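Local structure of VgrG protein (Vibrio cholerae, 4E1D) at residues Gly26-Leu31 against Glu90-Pro95; Asp63-Ser68 against Gln85-Glu90. The protein is an actin cross-linking toxin domain that binds ADP and manganese and probably uses ATP to join actin molecules covalently inside host cells. One frame throughout, in Å; residues are numbered along the deposited sequence.

Interaction 1: residues Gly26-Leu31 against Glu90-Pro95. With MN (manganese (II) ion), chain D; ADP (adenosine-5'-diphosphate), chain B.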
ATOM      1  N   GLY A  26       2.799   5.210  -6.530  1.00 25.43           N
ATOM      2  CA  GLY A  26       2.066   4.036  -6.973  1.00 24.75           C
ATOM      3  C   GLY A  26       0.596   4.193  -6.641  1.00 27.37           C
ATOM      4  O   GLY A  26       0.263   4.820  -5.631  1.00 26.69           O
ATOM      5  N   ILE A  27      -0.301   3.676  -7.501  1.00 23.92           N
ATOM      6  CA  ILE A  27      -1.748   3.793  -7.282  1.00 23.43           C
ATOM      7  C   ILE A  27      -2.459   2.446  -7.275  1.00 26.31           C
ATOM      8  O   ILE A  27      -1.998   1.498  -7.908  1.00 25.07           O
ATOM      9  CB  ILE A  27      -2.445   4.838  -8.218  1.00 26.26           C
ATOM     10  CG1 ILE A  27      -2.367   4.428  -9.708  1.00 26.25           C
ATOM     11  CG2 ILE A  27      -1.915   6.271  -7.981  1.00 27.38           C
ATOM     12  CD1 ILE A  27      -3.362   5.083 -10.645  1.00 30.56           C
ATOM     13  N   GLU A  28      -3.581   2.375  -6.555  1.00 23.33           N
ATOM     14  CA  GLU A  28      -4.439   1.197  -6.472  1.00 23.07           C
ATOM     15  C   GLU A  28      -5.812   1.645  -6.894  1.00 26.31           C
ATOM     16  O   GLU A  28      -6.275   2.690  -6.438  1.00 26.71           O
ATOM     17  CB  GLU A  28      -4.470   0.620  -5.057  1.00 24.51           C
ATOM     18  CG  GLU A  28      -3.176  -0.050  -4.651  1.00 32.69           C
ATOM     19  CD  GLU A  28      -3.116  -0.351  -3.170  1.00 48.20           C
ATOM     20  OE1 GLU A  28      -2.770   0.564  -2.391  1.00 48.03           O
ATOM     21  OE2 GLU A  28      -3.456  -1.493  -2.786  1.00 41.02           O
ATOM     22  N   ASN A  29      -6.448   0.887  -7.794  1.00 21.86           N
ATOM     23  CA  ASN A  29      -7.743   1.245  -8.348  1.00 21.42           C
ATOM     24  C   ASN A  29      -8.700   0.063  -8.401  1.00 23.61           C
ATOM     25  O   ASN A  29      -8.638  -0.731  -9.339  1.00 23.41           O
ATOM     26  CB  ASN A  29      -7.528   1.873  -9.733  1.00 24.87           C
ATOM     27  CG  ASN A  29      -8.725   2.560 -10.331  1.00 48.88           C
ATOM     28  OD1 ASN A  29      -9.588   3.106  -9.631  1.00 37.41           O
ATOM     29  ND2 ASN A  29      -8.761   2.592 -11.654  1.00 42.92           N
ATOM     30  N   GLU A  30      -9.584  -0.049  -7.396  1.00 18.47           N
ATOM     31  CA  GLU A  30     -10.571  -1.119  -7.334  1.00 18.57           C
ATOM     32  C   GLU A  30     -11.729  -0.786  -8.282  1.00 23.14           C
ATOM     33  O   GLU A  30     -12.352   0.273  -8.161  1.00 21.53           O
ATOM     34  CB  GLU A  30     -11.046  -1.363  -5.895  1.00 19.88           C
ATOM     35  CG  GLU A  30     -11.859  -2.636  -5.738  1.00 33.60           C
ATOM     36  CD  GLU A  30     -12.569  -2.809  -4.408  1.00 61.58           C
ATOM     37  OE1 GLU A  30     -12.798  -3.970  -4.005  1.00 53.85           O
ATOM     38  OE2 GLU A  30     -12.903  -1.786  -3.769  1.00 64.48           O
ATOM     39  N   LEU A  31     -11.985  -1.689  -9.243  1.00 20.62           N
ATOM     40  CA  LEU A  31     -13.026  -1.527 -10.253  1.00 20.84           C
ATOM     41  C   LEU A  31     -14.411  -1.881  -9.760  1.00 24.46           C
ATOM     42  O   LEU A  31     -14.575  -2.701  -8.848  1.00 22.99           O
ATOM     43  CB  LEU A  31     -12.702  -2.317 -11.535  1.00 21.17           C
ATOM     44  CG  LEU A  31     -11.393  -1.986 -12.250  1.00 26.01           C
ATOM     45  CD1 LEU A  31     -11.155  -2.949 -13.371  1.00 26.78           C
ATOM     46  CD2 LEU A  31     -11.381  -0.556 -12.779  1.00 27.30           C
ATOM     47  N   GLU A  90      -8.704  -5.224  -8.822  1.00 14.66           N
ATOM     48  CA  GLU A  90      -7.990  -4.028  -8.438  1.00 14.43           C
ATOM     49  C   GLU A  90      -6.812  -3.845  -9.368  1.00 17.53           C
ATOM     50  O   GLU A  90      -5.994  -4.752  -9.524  1.00 18.28           O
ATOM     51  CB  GLU A  90      -7.531  -4.087  -6.981  1.00 16.05           C
ATOM     52  CG  GLU A  90      -6.945  -2.775  -6.489  1.00 22.11           C
ATOM     53  CD  GLU A  90      -6.313  -2.853  -5.116  1.00 38.80           C
ATOM     54  OE1 GLU A  90      -5.465  -3.748  -4.901  1.00 38.34           O
ATOM     55  OE2 GLU A  90      -6.656  -2.008  -4.258  1.00 34.27           O
ATOM     56  N   LEU A  91      -6.735  -2.676  -9.990  1.00 12.49           N
ATOM     57  CA  LEU A  91      -5.633  -2.332 -10.883  1.00 12.16           C
ATOM     58  C   LEU A  91      -4.541  -1.649 -10.047  1.00 17.88           C
ATOM     59  O   LEU A  91      -4.772  -0.602  -9.436  1.00 17.20           O
ATOM     60  CB  LEU A  91      -6.110  -1.449 -12.055  1.00 11.53           C
ATOM     61  CG  LEU A  91      -7.332  -1.935 -12.870  1.00 14.16           C
ATOM     62  CD1 LEU A  91      -7.617  -1.004 -14.030  1.00 14.52           C
ATOM     63  CD2 LEU A  91      -7.166  -3.376 -13.358  1.00 10.21           C
ATOM     64  N   VAL A  92      -3.383  -2.307  -9.950  1.00 15.12           N
ATOM     65  CA  VAL A  92      -2.254  -1.856  -9.139  1.00 14.59           C
ATOM     66  C   VAL A  92      -1.122  -1.390 -10.055  1.00 19.11           C
ATOM     67  O   VAL A  92      -0.461  -2.210 -10.685  1.00 17.82           O
ATOM     68  CB  VAL A  92      -1.820  -2.974  -8.154  1.00 18.02           C
ATOM     69  CG1 VAL A  92      -0.686  -2.511  -7.261  1.00 18.15           C
ATOM     70  CG2 VAL A  92      -2.991  -3.464  -7.310  1.00 17.56           C
ATOM     71  N   SER A  93      -0.900  -0.069 -10.125  1.00 17.87           N
ATOM     72  CA  SER A  93       0.132   0.523 -10.974  1.00 17.44           C
ATOM     73  C   SER A  93       1.543   0.132 -10.579  1.00 21.56           C
ATOM     74  O   SER A  93       1.788  -0.233  -9.428  1.00 21.24           O
ATOM     75  CB  SER A  93      -0.004   2.042 -11.033  1.00 18.83           C
ATOM     76  OG  SER A  93       0.510   2.658  -9.864  1.00 26.56           O
ATOM     77  N   TYR A  94       2.457   0.167 -11.552  1.00 18.76           N
ATOM     78  CA  TYR A  94       3.876  -0.045 -11.306  1.00 18.75           C
ATOM     79  C   TYR A  94       4.371   1.343 -10.909  1.00 24.10           C
ATOM     80  O   TYR A  94       3.955   2.316 -11.550  1.00 23.87           O
ATOM     81  CB  TYR A  94       4.598  -0.571 -12.554  1.00 19.18           C
ATOM     82  CG  TYR A  94       4.424  -2.061 -12.736  1.00 20.58           C
ATOM     83  CD1 TYR A  94       3.333  -2.574 -13.429  1.00 22.13           C
ATOM     84  CD2 TYR A  94       5.333  -2.961 -12.190  1.00 21.73           C
ATOM     85  CE1 TYR A  94       3.160  -3.947 -13.592  1.00 21.57           C
ATOM     86  CE2 TYR A  94       5.174  -4.337 -12.351  1.00 22.40           C
ATOM     87  CZ  TYR A  94       4.083  -4.826 -13.050  1.00 26.46           C
ATOM     88  OH  TYR A  94       3.903  -6.179 -13.204  1.00 25.91           O
ATOM     89  N   PRO A  95       5.138   1.497  -9.804  1.00 21.53           N
ATOM     90  CA  PRO A  95       5.537   2.846  -9.388  1.00 21.84           C
ATOM     91  C   PRO A  95       6.323   3.605 -10.436  1.00 28.13           C
ATOM     92  O   PRO A  95       7.007   3.006 -11.272  1.00 28.59           O
ATOM     93  CB  PRO A  95       6.396   2.593  -8.154  1.00 23.48           C
ATOM     94  CG  PRO A  95       6.873   1.191  -8.301  1.00 27.54           C
ATOM     95  CD  PRO A  95       5.711   0.481  -8.897  1.00 23.00           C
TER
HETATM   96 MN    MN D 403      -3.850  -3.656  -2.953  1.00 42.85          MN
HETATM   97  PB  ADP B 401      -1.271  -4.120  -0.672  1.00 52.96           P
HETATM   98  O1B ADP B 401      -1.628  -5.541  -0.761  1.00 48.27           O
HETATM   99  O2B ADP B 401      -0.624  -3.830   0.684  1.00 56.10           O
HETATM  100  O3B ADP B 401      -2.507  -3.250  -0.852  1.00 54.35           O
HETATM  101  PA  ADP B 401      -0.103  -4.006  -3.402  1.00 52.37           P
HETATM  102  O1A ADP B 401       0.940  -5.008  -3.735  1.00 58.11           O
HETATM  103  O2A ADP B 401      -1.473  -4.490  -3.953  1.00 52.23           O
HETATM  104  O3A ADP B 401      -0.198  -3.793  -1.816  1.00 57.25           O
HETATM  105  O5' ADP B 401       0.264  -2.606  -4.067  1.00 43.83           O
HETATM  106  C5' ADP B 401       1.348  -1.862  -3.493  1.00 34.77           C
HETATM  107  C4' ADP B 401       1.297  -0.436  -3.976  1.00 27.90           C
HETATM  108  O4' ADP B 401       2.563   0.212  -3.727  1.00 28.73           O
HETATM  109  C3' ADP B 401       0.996  -0.230  -5.460  1.00 24.39           C
HETATM  110  O3' ADP B 401       0.057   0.819  -5.673  1.00 20.10           O
HETATM  111  C2' ADP B 401       2.382   0.024  -6.058  1.00 28.37           C
HETATM  112  O2' ADP B 401       2.374   0.826  -7.231  1.00 28.94           O
HETATM  113  C1' ADP B 401       3.047   0.784  -4.925  1.00 30.52           C
HETATM  114  N9  ADP B 401       4.511   0.730  -4.916  1.00 30.64           N
HETATM  115  C8  ADP B 401       5.302  -0.382  -4.989  1.00 31.26           C
HETATM  116  N7  ADP B 401       6.590  -0.116  -4.990  1.00 31.99           N
HETATM  117  C5  ADP B 401       6.642   1.270  -4.906  1.00 33.56           C
HETATM  118  C6  ADP B 401       7.712   2.185  -4.904  1.00 35.87           C
HETATM  119  N6  ADP B 401       8.982   1.827  -5.041  1.00 38.49           N
HETATM  120  N1  ADP B 401       7.411   3.505  -4.830  1.00 32.65           N
HETATM  121  C2  ADP B 401       6.121   3.870  -4.774  1.00 29.53           C
HETATM  122  N3  ADP B 401       5.027   3.101  -4.785  1.00 27.63           N
HETATM  123  C4  ADP B 401       5.354   1.800  -4.853  1.00 30.37           C
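The carbonyl O of Ile27 is gripped from two directions: Ser93 N donates to it at 2.9 Å, nearly in line with the C=O bond, and ribose O3' of ADP adds a weak bond of 3.1 Å. Ser93 answers with its hydroxyl. Held between its own backbone N and carbonyl carbon (chi1 78°), OG receives the Ile27 N-H almost straight on, 2.7 Å from Ile27 N. Ser93 O meanwhile turns to the nucleotide and accepts from ADP O2' at 2.5 Å. Further along, Asn29 and Leu91 form a hydrogen-bonded antiparallel pair.

Glu28, Glu90 and Val92 share the nucleotide face. The two carboxylates, their planes 58° apart, converge on a manganese ion, which Glu28 OE2 binds at 2.2 Å and Glu90 OE1 at 2.5 Å; a second manganese ion lies about 3 Å from the Glu28 side chain. ADP O3B is a third ligand of the first, and the metal would offset the negative charge gathered here. Val92 CG1 lies against the ribose, while Pro95 CG rests on the adenine face, 3.4 Å from ADP C5. Strand carboxylates holding a nucleotide's metal are consistent with a glutamine synthetase-like active site.

On the reverse face Leu31 CD1 packs on Leu91 CG. There helix 101-124 lies over the strands, Met111 touching Ile27, Asn29 and Leu91, and strand 167-180 pairs with the other edge of strand 24-32.

Interaction 2: residues Asp63-Ser68 against Gln85-Glu90; sequences DMNQGS and QTHTVE. With MN (manganese (II) ion), chain D.
Thr88 holds the turn of the chain at Asp63 and Met64 with three bonds. Asp63 N donates to Thr88 O at 2.7 Å, Thr88 N to Met64 O, and Met64 N to Thr88 OG1 at 2.9 Å. OG1 can reach that N-H because it stands between its own backbone N and carbonyl carbon (chi1 56°); it also bonds to Glu30. Next to it the carboxylates of Asp63 and Glu90 are stacked, planes 15° apart, with Asp63 OD2 3.8 Å from Glu90 OE2. The Glu30 carboxylate also comes close to Asp63, and the manganese ion on Glu90 may ease the repulsion.

Two successive residues facing Thr88 are consistent with a beta bulge, at the corner where strand 56-68 bends before running antiparallel to strand 85-97 again. Beyond it, Gln66 N bonds to Thr86 O at 2.8 Å. Buried Thr86 then fixes Gly67 O twice: its N comes nearly end-on to the carbonyl, while OG1 donates from above the carbonyl plane at 2.7 Å.

Looser is the side of Asn65, Ser68 and Gln85. Asn65 ND2 reaches Gln85 OE1 at 3.2 Å, long but straight and on a lone pair, and Asn65 OD1 closes an Asx turn onto Gly67 N. Gln85 NE2 meets Ser68 OG at 2.8 Å, bent and tilted from the amide plane. The exposed Asn65 amide stands at 79° to the ring of buried His87, which rests on Val36, with ND2 near CE1. Elsewhere, exposed Gln66 lays CD against Thr88 CG2.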
ATOM      1  N   ASP A  63      -8.830  -8.704  -5.524  1.00 24.38           N
ATOM      2  CA  ASP A  63      -8.792  -7.927  -4.293  1.00 24.83           C
ATOM      3  C   ASP A  63      -9.682  -8.498  -3.175  1.00 29.67           C
ATOM      4  O   ASP A  63      -9.228  -9.373  -2.437  1.00 28.90           O
ATOM      5  CB  ASP A  63      -9.070  -6.435  -4.600  1.00 26.93           C
ATOM      6  CG  ASP A  63      -8.902  -5.450  -3.452  1.00 40.00           C
ATOM      7  OD1 ASP A  63      -8.091  -5.725  -2.545  1.00 40.11           O
ATOM      8  OD2 ASP A  63      -9.564  -4.389  -3.482  1.00 47.38           O
ATOM      9  N   MET A  64     -10.931  -8.013  -3.057  1.00 28.49           N
ATOM     10  CA  MET A  64     -11.879  -8.399  -2.017  1.00 29.48           C
ATOM     11  C   MET A  64     -12.654  -9.645  -2.399  1.00 34.22           C
ATOM     12  O   MET A  64     -13.325  -9.652  -3.434  1.00 35.53           O
ATOM     13  CB  MET A  64     -12.837  -7.228  -1.720  1.00 32.39           C
ATOM     14  CG  MET A  64     -12.676  -6.635  -0.347  1.00 36.82           C
ATOM     15  SD  MET A  64     -11.073  -5.840  -0.061  1.00 41.87           S
ATOM     16  CE  MET A  64     -11.575  -4.114   0.019  1.00 38.92           C
ATOM     17  N   ASN A  65     -12.584 -10.689  -1.549  1.00 29.56           N
ATOM     18  CA  ASN A  65     -13.292 -11.951  -1.772  1.00 29.00           C
ATOM     19  C   ASN A  65     -14.795 -11.709  -1.688  1.00 32.86           C
ATOM     20  O   ASN A  65     -15.283 -11.215  -0.669  1.00 32.81           O
ATOM     21  CB  ASN A  65     -12.824 -13.050  -0.795  1.00 26.95           C
ATOM     22  CG  ASN A  65     -13.450 -14.405  -1.038  1.00 50.01           C
ATOM     23  OD1 ASN A  65     -14.658 -14.610  -0.878  1.00 43.29           O
ATOM     24  ND2 ASN A  65     -12.634 -15.379  -1.392  1.00 45.64           N
ATOM     25  N   GLN A  66     -15.520 -12.045  -2.773  1.00 28.26           N
ATOM     26  CA  GLN A  66     -16.965 -11.842  -2.864  1.00 27.77           C
ATOM     27  C   GLN A  66     -17.779 -13.133  -2.704  1.00 32.28           C
ATOM     28  O   GLN A  66     -18.990 -13.135  -2.934  1.00 33.52           O
ATOM     29  CB  GLN A  66     -17.326 -11.102  -4.169  1.00 28.83           C
ATOM     30  CG  GLN A  66     -16.665  -9.729  -4.333  1.00 42.10           C
ATOM     31  CD  GLN A  66     -17.245  -8.680  -3.415  1.00 55.96           C
ATOM     32  OE1 GLN A  66     -16.751  -8.445  -2.307  1.00 49.58           O
ATOM     33  NE2 GLN A  66     -18.298  -8.015  -3.864  1.00 46.74           N
ATOM     34  N   GLY A  67     -17.115 -14.202  -2.270  1.00 28.00           N
ATOM     35  CA  GLY A  67     -17.727 -15.511  -2.081  1.00 27.53           C
ATOM     36  C   GLY A  67     -17.302 -16.500  -3.145  1.00 31.02           C
ATOM     37  O   GLY A  67     -16.586 -16.131  -4.085  1.00 30.66           O
ATOM     38  N   SER A  68     -17.736 -17.769  -3.004  1.00 27.44           N
ATOM     39  CA  SER A  68     -17.420 -18.840  -3.950  1.00 26.69           C
ATOM     40  C   SER A  68     -18.073 -18.604  -5.304  1.00 29.16           C
ATOM     41  O   SER A  68     -19.157 -18.022  -5.367  1.00 28.55           O
ATOM     42  CB  SER A  68     -17.853 -20.194  -3.396  1.00 30.11           C
ATOM     43  OG  SER A  68     -16.919 -20.673  -2.443  1.00 38.60           O
ATOM     44  N   GLN A  85     -13.172 -19.083  -6.431  1.00 24.02           N
ATOM     45  CA  GLN A  85     -13.653 -17.961  -5.618  1.00 22.85           C
ATOM     46  C   GLN A  85     -13.799 -16.717  -6.478  1.00 24.82           C
ATOM     47  O   GLN A  85     -12.967 -16.495  -7.356  1.00 23.36           O
ATOM     48  CB  GLN A  85     -12.656 -17.645  -4.480  1.00 23.85           C
ATOM     49  CG  GLN A  85     -12.394 -18.771  -3.485  1.00 27.06           C
ATOM     50  CD  GLN A  85     -13.576 -19.039  -2.578  1.00 40.30           C
ATOM     51  OE1 GLN A  85     -13.993 -18.195  -1.774  1.00 36.09           O
ATOM     52  NE2 GLN A  85     -14.129 -20.236  -2.671  1.00 33.35           N
ATOM     53  N   THR A  86     -14.822 -15.881  -6.194  1.00 21.69           N
ATOM     54  CA  THR A  86     -15.022 -14.606  -6.898  1.00 21.27           C
ATOM     55  C   THR A  86     -14.345 -13.504  -6.087  1.00 23.91           C
ATOM     56  O   THR A  86     -14.367 -13.530  -4.853  1.00 22.65           O
ATOM     57  CB  THR A  86     -16.508 -14.252  -7.107  1.00 24.68           C
ATOM     58  OG1 THR A  86     -17.157 -14.114  -5.847  1.00 27.82           O
ATOM     59  CG2 THR A  86     -17.240 -15.234  -7.981  1.00 20.38           C
ATOM     60  N   HIS A  87     -13.754 -12.535  -6.779  1.00 20.11           N
ATOM     61  CA  HIS A  87     -13.083 -11.407  -6.148  1.00 20.03           C
ATOM     62  C   HIS A  87     -13.340 -10.136  -6.930  1.00 22.37           C
ATOM     63  O   HIS A  87     -13.609 -10.198  -8.128  1.00 22.33           O
ATOM     64  CB  HIS A  87     -11.562 -11.630  -6.109  1.00 21.23           C
ATOM     65  CG  HIS A  87     -11.114 -12.786  -5.278  1.00 25.10           C
ATOM     66  ND1 HIS A  87     -10.672 -12.612  -3.980  1.00 27.22           N
ATOM     67  CD2 HIS A  87     -11.027 -14.097  -5.599  1.00 27.45           C
ATOM     68  CE1 HIS A  87     -10.361 -13.821  -3.545  1.00 26.78           C
ATOM     69  NE2 HIS A  87     -10.556 -14.746  -4.483  1.00 27.10           N
ATOM     70  N   THR A  88     -13.186  -8.980  -6.277  1.00 16.37           N
ATOM     71  CA  THR A  88     -13.253  -7.698  -6.972  1.00 15.56           C
ATOM     72  C   THR A  88     -11.893  -7.530  -7.679  1.00 18.06           C
ATOM     73  O   THR A  88     -10.887  -8.105  -7.244  1.00 16.01           O
ATOM     74  CB  THR A  88     -13.503  -6.531  -6.000  1.00 22.94           C
ATOM     75  OG1 THR A  88     -12.499  -6.529  -4.987  1.00 22.34           O
ATOM     76  CG2 THR A  88     -14.882  -6.562  -5.370  1.00 21.81           C
ATOM     77  N   VAL A  89     -11.866  -6.774  -8.776  1.00 14.41           N
ATOM     78  CA  VAL A  89     -10.626  -6.534  -9.515  1.00 14.24           C
ATOM     79  C   VAL A  89     -10.019  -5.219  -9.037  1.00 19.14           C
ATOM     80  O   VAL A  89     -10.735  -4.230  -8.846  1.00 19.05           O
ATOM     81  CB  VAL A  89     -10.824  -6.568 -11.058  1.00 17.84           C
ATOM     82  CG1 VAL A  89      -9.579  -6.094 -11.812  1.00 17.33           C
ATOM     83  CG2 VAL A  89     -11.218  -7.958 -11.524  1.00 17.66           C
ATOM     84  N   GLU A  90      -8.704  -5.224  -8.822  1.00 14.66           N
ATOM     85  CA  GLU A  90      -7.990  -4.028  -8.438  1.00 14.43           C
ATOM     86  C   GLU A  90      -6.812  -3.845  -9.368  1.00 17.53           C
ATOM     87  O   GLU A  90      -5.994  -4.752  -9.524  1.00 18.28           O
ATOM     88  CB  GLU A  90      -7.531  -4.087  -6.981  1.00 16.05           C
ATOM     89  CG  GLU A  90      -6.945  -2.775  -6.489  1.00 22.11           C
ATOM     90  CD  GLU A  90      -6.313  -2.853  -5.116  1.00 38.80           C
ATOM     91  OE1 GLU A  90      -5.465  -3.748  -4.901  1.00 38.34           O
ATOM     92  OE2 GLU A  90      -6.656  -2.008  -4.258  1.00 34.27           O
TER
HETATM   93 MN    MN D 403      -3.850  -3.656  -2.953  1.00 42.85          MN

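Strand 85-97 is common to both contacts: its Glu90-Pro95 part pairs with strand 24-32 in interaction 1, its Gln85-Glu90 part with strand 56-68 in interaction 2. The centres lie about 16 Å apart, and Glu90 belongs to both. Along the chain the order is 26-31, 63-68, then 85-95, so the later, shorter connection falls within the longer one. They also touch directly, through Leu31 N to Val89 O and Glu30 OE1 to Thr88 OG1, both probable hydrogen bonds. Interaction 1 lies buried at the nucleotide, whereas strand 85-97 also extends from the manganese site into interaction 2, which is partly exposed and further from the centre of the chain.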